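Beta-lactamase Mb2281c (Mycobacterium bovis, PDB 3I7J) is probably a serine hydrolase of the beta-lactamase family, whose members cleave amide or ester bonds through a covalent acyl-enzyme. Local coordinates at residues Ala53-Val58 with Ser167-Gln172; Gly203-Asn208 with Pro212-Glu217. All coordinates share one frame; numbering follows the deposited sequence.

From the N terminus, the chain runs through the first strands of the six-stranded antiparallel sheet and into helix 42-56. Interaction 1 joins the end of this helix to the start of helix 171-177, closing a loop of 108 residues that is rich in helix. Interaction 2 follows later and closes only three residues, tying edge strand 205-206 to the long connection before strand 224-228. The two are in series, neither nested nor crossed, with centres about 24 Å apart. Interaction 1, joining two helix ends, belongs to the helical part, and interaction 2, built on an edge strand, to the rim of the sheet. Helix 42-56 relates them: Phe204 and Val169 both touch its Arg48.

Interaction 1: residues Ala53-Val58 with Ser167-Gln172; sequences AVEEGV and STVSAQ
Glu55 lays its carboxylate against the turn at Val169 and Ser170, gripping the serine with both oxygens. Glu55 OE1 takes the backbone N of Ser170 at 2.8 Å, with an N-H...O angle of 154°. The hydroxyl OG of Ser170 donates to Glu55 OE2 over a short 2.5 Å. Both donors come to syn sides of the carboxylate, each about 20° out of its plane, so the paired bonds restrict its rotation. A glutamate suits this place, in the last turn before the Schellman motif at Gly57, because its chain, bent at chi2, spans the gap from the helix and still offers two acceptors. Beside this grip, Glu55 OE1 rests 3.4 Å from CB of Val169, whose branched side chain turns to Arg48 and Val52 of helix 42-56.

Serine is apt because OG can donate and accept: chi1 of 64° places it between the backbone N and carbonyl carbon, where it also receives the N-H of Met173. The negative carboxylate probably benefits from the partial positive charge at the N-terminal end of helix 171-177. The arrangement is thus a serine N-cap on helix 171-177, braced by a glutamate from the last turn of another helix.

Interaction 2: residues Gly203-Asn208 with Pro212-Glu217; sequences GFEIRN and PHWTGE
Arg207 reaches Thr215 and Gly216 across a long beta-hairpin connection, from the end of edge strand 205-206 to the loop that leads to its antiparallel neighbour, strand 224-228. With CG anti to the backbone N (chi1 178°) and the chain extended as far as NE, its length suits the span. CB comes near the imidazole of His213, and CG lies obliquely against that ring; CD and NE then pass Thr215. Arg207 NE makes a weak bond to Gly216 O at 3.4 Å, and one to Thr215 OG1 that is weak and less certain. NH1 turns back to its own segment in a weak bond to the backbone O of the next residue, Asn208. Arg207 NH2 carries the stronger bond, to Gly216 O at 3.1 Å, tilted 24° from the guanidinium plane.

Nearer the sheet, Glu205 supplies the acceptor that the buried indole of Trp214 needs: Trp214 NE1 donates to Glu205 OE1 at 2.9 Å and 153°, almost in the ring plane and on the syn side of the carboxylate. The other oxygen, OE2, is in a salt bridge with Lys210, which probably makes a buried negative charge tolerable. Thr215 CG2 packs on a face of the Trp214 indole, 3.6 Å above its plane, and Trp235 of strand 232-237 touches both residues. Glu205 lies near, without touching, a possible SxxK site (Ser40, Lys43). At the outer end, a water accepts from NH2 of Arg207 at 3.1 Å and donates to Glu217 O at 2.9 Å.

Interaction 1: residues Ala53-Val58 with Ser167-Gln172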
ATOM      1  N   ALA A  53     -13.658  -4.536  -6.880  1.00 13.35           N
ATOM      2  CA  ALA A  53     -14.098  -4.970  -8.206  1.00 10.13           C
ATOM      3  C   ALA A  53     -14.309  -6.487  -8.269  1.00 14.94           C
ATOM      4  O   ALA A  53     -15.250  -6.966  -8.912  1.00 13.20           O
ATOM      5  CB  ALA A  53     -13.097  -4.537  -9.266  1.00 12.54           C
ATOM      6  N   VAL A  54     -13.438  -7.240  -7.604  1.00  5.62           N
ATOM      7  CA  VAL A  54     -13.572  -8.682  -7.579  1.00  8.39           C
ATOM      8  C   VAL A  54     -14.876  -9.031  -6.872  1.00 17.08           C
ATOM      9  O   VAL A  54     -15.636  -9.884  -7.335  1.00 16.10           O
ATOM     10  CB  VAL A  54     -12.390  -9.361  -6.826  1.00 13.48           C
ATOM     11  CG1 VAL A  54     -12.662 -10.851  -6.638  1.00  9.00           C
ATOM     12  CG2 VAL A  54     -11.096  -9.171  -7.614  1.00 14.33           C
ATOM     13  N   GLU A  55     -15.150  -8.359  -5.758  1.00 12.97           N
ATOM     14  CA  GLU A  55     -16.381  -8.632  -5.017  1.00 16.83           C
ATOM     15  C   GLU A  55     -17.641  -8.208  -5.770  1.00 15.42           C
ATOM     16  O   GLU A  55     -18.701  -8.796  -5.561  1.00 17.34           O
ATOM     17  CB  GLU A  55     -16.328  -7.984  -3.624  1.00 14.73           C
ATOM     18  CG  GLU A  55     -15.187  -8.545  -2.775  1.00 22.57           C
ATOM     19  CD  GLU A  55     -15.508  -8.620  -1.290  1.00  7.85           C
ATOM     20  OE1 GLU A  55     -15.652  -7.573  -0.644  1.00 29.70           O
ATOM     21  OE2 GLU A  55     -15.609  -9.732  -0.771  1.00 21.29           O
ATOM     22  N   GLU A  56     -17.531  -7.203  -6.640  1.00 10.77           N
ATOM     23  CA  GLU A  56     -18.681  -6.758  -7.429  1.00 18.00           C
ATOM     24  C   GLU A  56     -18.905  -7.777  -8.552  1.00 20.83           C
ATOM     25  O   GLU A  56     -19.992  -7.865  -9.125  1.00 19.38           O
ATOM     26  CB  GLU A  56     -18.444  -5.366  -8.057  1.00 13.12           C
ATOM     27  CG  GLU A  56     -18.308  -4.180  -7.076  1.00 25.29           C
ATOM     28  CD  GLU A  56     -18.077  -2.824  -7.772  1.00 35.57           C
ATOM     29  OE1 GLU A  56     -17.500  -2.801  -8.886  1.00 25.20           O
ATOM     30  OE2 GLU A  56     -18.452  -1.773  -7.192  1.00 26.94           O
ATOM     31  N   GLY A  57     -17.871  -8.553  -8.859  1.00 22.68           N
ATOM     32  CA  GLY A  57     -17.984  -9.530  -9.925  1.00 18.90           C
ATOM     33  C   GLY A  57     -17.447  -8.986 -11.240  1.00 17.90           C
ATOM     34  O   GLY A  57     -17.450  -9.688 -12.249  1.00 22.98           O
ATOM     35  N   VAL A  58     -16.990  -7.734 -11.234  1.00 13.60           N
ATOM     36  CA  VAL A  58     -16.446  -7.099 -12.437  1.00 21.34           C
ATOM     37  C   VAL A  58     -15.331  -7.967 -13.010  1.00 20.34           C
ATOM     38  O   VAL A  58     -15.228  -8.152 -14.222  1.00 17.37           O
ATOM     39  CB  VAL A  58     -15.884  -5.684 -12.128  1.00 23.73           C
ATOM     40  CG1 VAL A  58     -15.200  -5.101 -13.356  1.00 31.86           C
ATOM     41  CG2 VAL A  58     -17.017  -4.763 -11.675  1.00 30.10           C
ATOM     42  N   SER A 167     -14.343  -2.747   5.743  1.00 10.29           N
ATOM     43  CA  SER A 167     -15.722  -2.362   5.502  1.00 17.22           C
ATOM     44  C   SER A 167     -15.976  -2.262   4.003  1.00 19.89           C
ATOM     45  O   SER A 167     -17.038  -2.649   3.511  1.00 15.69           O
ATOM     46  CB  SER A 167     -16.034  -1.019   6.144  1.00 24.92           C
ATOM     47  OG  SER A 167     -17.392  -0.685   5.923  1.00 22.89           O
ATOM     48  N   THR A 168     -14.992  -1.731   3.289  1.00 16.14           N
ATOM     49  CA  THR A 168     -15.076  -1.560   1.846  1.00 16.88           C
ATOM     50  C   THR A 168     -15.065  -2.913   1.128  1.00 15.47           C
ATOM     51  O   THR A 168     -15.474  -3.011  -0.028  1.00 14.00           O
ATOM     52  CB  THR A 168     -13.911  -0.678   1.346  1.00 17.54           C
ATOM     53  OG1 THR A 168     -14.276  -0.067   0.109  1.00 45.76           O
ATOM     54  CG2 THR A 168     -12.671  -1.497   1.138  1.00 11.28           C
ATOM     55  N   VAL A 169     -14.583  -3.944   1.819  1.00 10.84           N
ATOM     56  CA  VAL A 169     -14.549  -5.304   1.287  1.00  9.98           C
ATOM     57  C   VAL A 169     -14.921  -6.250   2.432  1.00 15.29           C
ATOM     58  O   VAL A 169     -14.926  -5.849   3.595  1.00 18.15           O
ATOM     59  CB  VAL A 169     -13.137  -5.715   0.726  1.00 12.61           C
ATOM     60  CG1 VAL A 169     -12.733  -4.788  -0.410  1.00  9.19           C
ATOM     61  CG2 VAL A 169     -12.087  -5.702   1.830  1.00  4.25           C
ATOM     62  N   SER A 170     -15.238  -7.496   2.105  1.00 11.29           N
ATOM     63  CA  SER A 170     -15.606  -8.477   3.115  1.00 13.49           C
ATOM     64  C   SER A 170     -14.400  -8.878   3.941  1.00 16.53           C
ATOM     65  O   SER A 170     -13.255  -8.746   3.506  1.00 16.52           O
ATOM     66  CB  SER A 170     -16.169  -9.725   2.450  1.00 15.16           C
ATOM     67  OG  SER A 170     -15.160 -10.339   1.662  1.00 18.77           O
ATOM     68  N   ALA A 171     -14.665  -9.386   5.136  1.00 13.55           N
ATOM     69  CA  ALA A 171     -13.599  -9.833   6.015  1.00 17.72           C
ATOM     70  C   ALA A 171     -12.765 -10.917   5.324  1.00 18.35           C
ATOM     71  O   ALA A 171     -11.553 -10.999   5.535  1.00 20.43           O
ATOM     72  CB  ALA A 171     -14.196 -10.374   7.323  1.00 15.64           C
ATOM     73  N   GLN A 172     -13.411 -11.745   4.503  1.00 15.11           N
ATOM     74  CA  GLN A 172     -12.711 -12.820   3.797  1.00 12.84           C
ATOM     75  C   GLN A 172     -11.755 -12.293   2.728  1.00 11.03           C
ATOM     76  O   GLN A 172     -10.643 -12.796   2.577  1.00 12.84           O
ATOM     77  CB  GLN A 172     -13.707 -13.785   3.145  1.00 17.07           C
ATOM     78  CG  GLN A 172     -13.029 -14.975   2.466  1.00 21.42           C
ATOM     79  CD  GLN A 172     -11.949 -15.592   3.345  1.00 41.21           C
ATOM     80  OE1 GLN A 172     -12.199 -15.932   4.506  1.00 48.79           O
ATOM     81  NE2 GLN A 172     -10.741 -15.734   2.800  1.00 38.40           N
TER

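Interaction 2: residues Gly203-Asn208 with Pro212-Glu217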
ATOM      1  N   GLY A 203      -1.728  -6.631  -3.435  1.00  9.49           N
ATOM      2  CA  GLY A 203      -1.547  -5.204  -3.633  1.00  8.84           C
ATOM      3  C   GLY A 203      -0.893  -4.540  -2.438  1.00 11.98           C
ATOM      4  O   GLY A 203      -0.390  -3.423  -2.535  1.00  9.17           O
ATOM      5  N   PHE A 204      -0.905  -5.235  -1.305  1.00 13.44           N
ATOM      6  CA  PHE A 204      -0.303  -4.721  -0.083  1.00 10.37           C
ATOM      7  C   PHE A 204       1.010  -5.468   0.170  1.00 14.05           C
ATOM      8  O   PHE A 204       1.056  -6.697   0.059  1.00  7.95           O
ATOM      9  CB  PHE A 204      -1.220  -4.964   1.124  1.00 11.30           C
ATOM     10  CG  PHE A 204      -2.639  -4.466   0.950  1.00 14.90           C
ATOM     11  CD1 PHE A 204      -2.912  -3.296   0.242  1.00 10.54           C
ATOM     12  CD2 PHE A 204      -3.696  -5.135   1.570  1.00  9.92           C
ATOM     13  CE1 PHE A 204      -4.212  -2.798   0.160  1.00 14.11           C
ATOM     14  CE2 PHE A 204      -4.997  -4.647   1.498  1.00  4.72           C
ATOM     15  CZ  PHE A 204      -5.256  -3.474   0.791  1.00 11.91           C
ATOM     16  N   GLU A 205       2.079  -4.753   0.510  1.00  7.38           N
ATOM     17  CA  GLU A 205       3.324  -5.452   0.802  1.00  8.48           C
ATOM     18  C   GLU A 205       3.139  -6.085   2.170  1.00 11.76           C
ATOM     19  O   GLU A 205       2.407  -5.557   3.008  1.00  7.82           O
ATOM     20  CB  GLU A 205       4.513  -4.493   0.870  1.00  9.43           C
ATOM     21  CG  GLU A 205       5.857  -5.219   0.859  1.00  8.79           C
ATOM     22  CD  GLU A 205       6.944  -4.484   1.640  1.00 12.19           C
ATOM     23  OE1 GLU A 205       6.986  -3.235   1.599  1.00 12.51           O
ATOM     24  OE2 GLU A 205       7.765  -5.165   2.288  1.00 12.15           O
ATOM     25  N   ILE A 206       3.783  -7.227   2.386  1.00 12.32           N
ATOM     26  CA  ILE A 206       3.731  -7.913   3.674  1.00  8.76           C
ATOM     27  C   ILE A 206       5.170  -7.943   4.191  1.00 13.70           C
ATOM     28  O   ILE A 206       6.089  -8.353   3.483  1.00  9.56           O
ATOM     29  CB  ILE A 206       3.185  -9.350   3.543  1.00  7.78           C
ATOM     30  CG1 ILE A 206       1.689  -9.307   3.214  1.00  5.20           C
ATOM     31  CG2 ILE A 206       3.385 -10.114   4.841  1.00 11.43           C
ATOM     32  CD1 ILE A 206       1.060 -10.704   3.036  1.00  9.71           C
ATOM     33  N   ARG A 207       5.352  -7.491   5.424  1.00 12.03           N
ATOM     34  CA  ARG A 207       6.661  -7.408   6.055  1.00 11.43           C
ATOM     35  C   ARG A 207       7.374  -8.730   6.245  1.00 13.74           C
ATOM     36  O   ARG A 207       8.546  -8.891   5.873  1.00 13.50           O
ATOM     37  CB  ARG A 207       6.527  -6.738   7.422  1.00 13.25           C
ATOM     38  CG  ARG A 207       7.817  -6.636   8.222  1.00 14.77           C
ATOM     39  CD  ARG A 207       7.519  -6.100   9.612  1.00 11.70           C
ATOM     40  NE  ARG A 207       8.720  -5.862  10.417  1.00 16.17           N
ATOM     41  CZ  ARG A 207       9.469  -6.819  10.953  1.00 16.56           C
ATOM     42  NH1 ARG A 207       9.157  -8.096  10.777  1.00 18.32           N
ATOM     43  NH2 ARG A 207      10.528  -6.497  11.678  1.00 22.53           N
ATOM     44  N   ASN A 208       6.658  -9.676   6.837  1.00 17.52           N
ATOM     45  CA  ASN A 208       7.217 -10.980   7.136  1.00 18.20           C
ATOM     46  C   ASN A 208       8.381 -10.662   8.064  1.00 18.48           C
ATOM     47  O   ASN A 208       8.187 -10.024   9.096  1.00 15.87           O
ATOM     48  CB  ASN A 208       7.710 -11.658   5.861  1.00 17.25           C
ATOM     49  CG  ASN A 208       8.136 -13.083   6.097  1.00 26.12           C
ATOM     50  OD1 ASN A 208       7.331 -13.927   6.478  1.00 23.86           O
ATOM     51  ND2 ASN A 208       9.414 -13.360   5.881  1.00 37.22           N
ATOM     52  N   PRO A 212      17.162  -5.287   5.808  1.00 15.15           N
ATOM     53  CA  PRO A 212      16.571  -4.160   6.535  1.00 14.84           C
ATOM     54  C   PRO A 212      15.178  -3.886   5.970  1.00 19.48           C
ATOM     55  O   PRO A 212      14.832  -4.406   4.909  1.00 17.56           O
ATOM     56  CB  PRO A 212      17.554  -3.032   6.260  1.00 10.68           C
ATOM     57  CG  PRO A 212      17.980  -3.318   4.860  1.00 13.37           C
ATOM     58  CD  PRO A 212      18.195  -4.822   4.869  1.00 14.19           C
ATOM     59  N   HIS A 213      14.382  -3.078   6.668  1.00 17.79           N
ATOM     60  CA  HIS A 213      13.020  -2.774   6.217  1.00 19.19           C
ATOM     61  C   HIS A 213      12.603  -1.376   6.662  1.00 20.77           C
ATOM     62  O   HIS A 213      13.284  -0.753   7.474  1.00 17.71           O
ATOM     63  CB  HIS A 213      12.038  -3.806   6.791  1.00  7.06           C
ATOM     64  CG  HIS A 213      10.738  -3.887   6.045  1.00 20.03           C
ATOM     65  ND1 HIS A 213      10.664  -4.298   4.733  1.00 18.62           N
ATOM     66  CD2 HIS A 213       9.469  -3.606   6.425  1.00  8.07           C
ATOM     67  CE1 HIS A 213       9.403  -4.268   4.335  1.00 15.28           C
ATOM     68  NE2 HIS A 213       8.659  -3.852   5.342  1.00 14.89           N
ATOM     69  N   TRP A 214      11.487  -0.880   6.134  1.00 20.57           N
ATOM     70  CA  TRP A 214      11.019   0.447   6.512  1.00 11.42           C
ATOM     71  C   TRP A 214      10.183   0.426   7.788  1.00 13.86           C
ATOM     72  O   TRP A 214      10.041   1.457   8.446  1.00 18.99           O
ATOM     73  CB  TRP A 214      10.231   1.097   5.365  1.00 13.36           C
ATOM     74  CG  TRP A 214       9.192   0.215   4.731  1.00  4.34           C
ATOM     75  CD1 TRP A 214       9.395  -0.753   3.787  1.00  5.61           C
ATOM     76  CD2 TRP A 214       7.787   0.225   5.003  1.00  6.62           C
ATOM     77  NE1 TRP A 214       8.195  -1.346   3.453  1.00  6.34           N
ATOM     78  CE2 TRP A 214       7.195  -0.765   4.186  1.00  5.03           C
ATOM     79  CE3 TRP A 214       6.969   0.975   5.862  1.00  7.03           C
ATOM     80  CZ2 TRP A 214       5.821  -1.023   4.198  1.00  8.15           C
ATOM     81  CZ3 TRP A 214       5.603   0.717   5.876  1.00  6.97           C
ATOM     82  CH2 TRP A 214       5.045  -0.275   5.048  1.00 11.18           C
ATOM     83  N   THR A 215       9.631  -0.735   8.146  1.00 11.14           N
ATOM     84  CA  THR A 215       8.838  -0.837   9.373  1.00 10.15           C
ATOM     85  C   THR A 215       9.763  -0.993  10.588  1.00 18.06           C
ATOM     86  O   THR A 215      10.990  -1.008  10.452  1.00 13.60           O
ATOM     87  CB  THR A 215       7.848  -2.039   9.335  1.00  9.34           C
ATOM     88  OG1 THR A 215       8.573  -3.263   9.148  1.00 10.97           O
ATOM     89  CG2 THR A 215       6.844  -1.869   8.208  1.00  9.27           C
ATOM     90  N   GLY A 216       9.178  -1.094  11.778  1.00 16.24           N
ATOM     91  CA  GLY A 216       9.988  -1.225  12.977  1.00 16.44           C
ATOM     92  C   GLY A 216      10.426  -2.653  13.244  1.00 18.19           C
ATOM     93  O   GLY A 216       9.856  -3.595  12.690  1.00 14.27           O
ATOM     94  N   GLU A 217      11.441  -2.817  14.088  1.00 17.72           N
ATOM     95  CA  GLU A 217      11.941  -4.144  14.427  1.00 16.72           C
ATOM     96  C   GLU A 217      10.922  -4.895  15.256  1.00 13.13           C
ATOM     97  O   GLU A 217      11.006  -6.113  15.398  1.00 16.58           O
ATOM     98  CB  GLU A 217      13.242  -4.054  15.222  1.00 15.13           C
ATOM     99  CG  GLU A 217      14.436  -3.592  14.422  1.00 35.15           C
ATOM    100  CD  GLU A 217      15.736  -3.801  15.178  1.00 43.92           C
ATOM    101  OE1 GLU A 217      15.825  -3.347  16.340  1.00 37.72           O
ATOM    102  OE2 GLU A 217      16.668  -4.416  14.607  1.00 51.84           O
TER
HETATM  103  O   HOH W   1      12.444  -7.859  13.649  1.00 31.23           O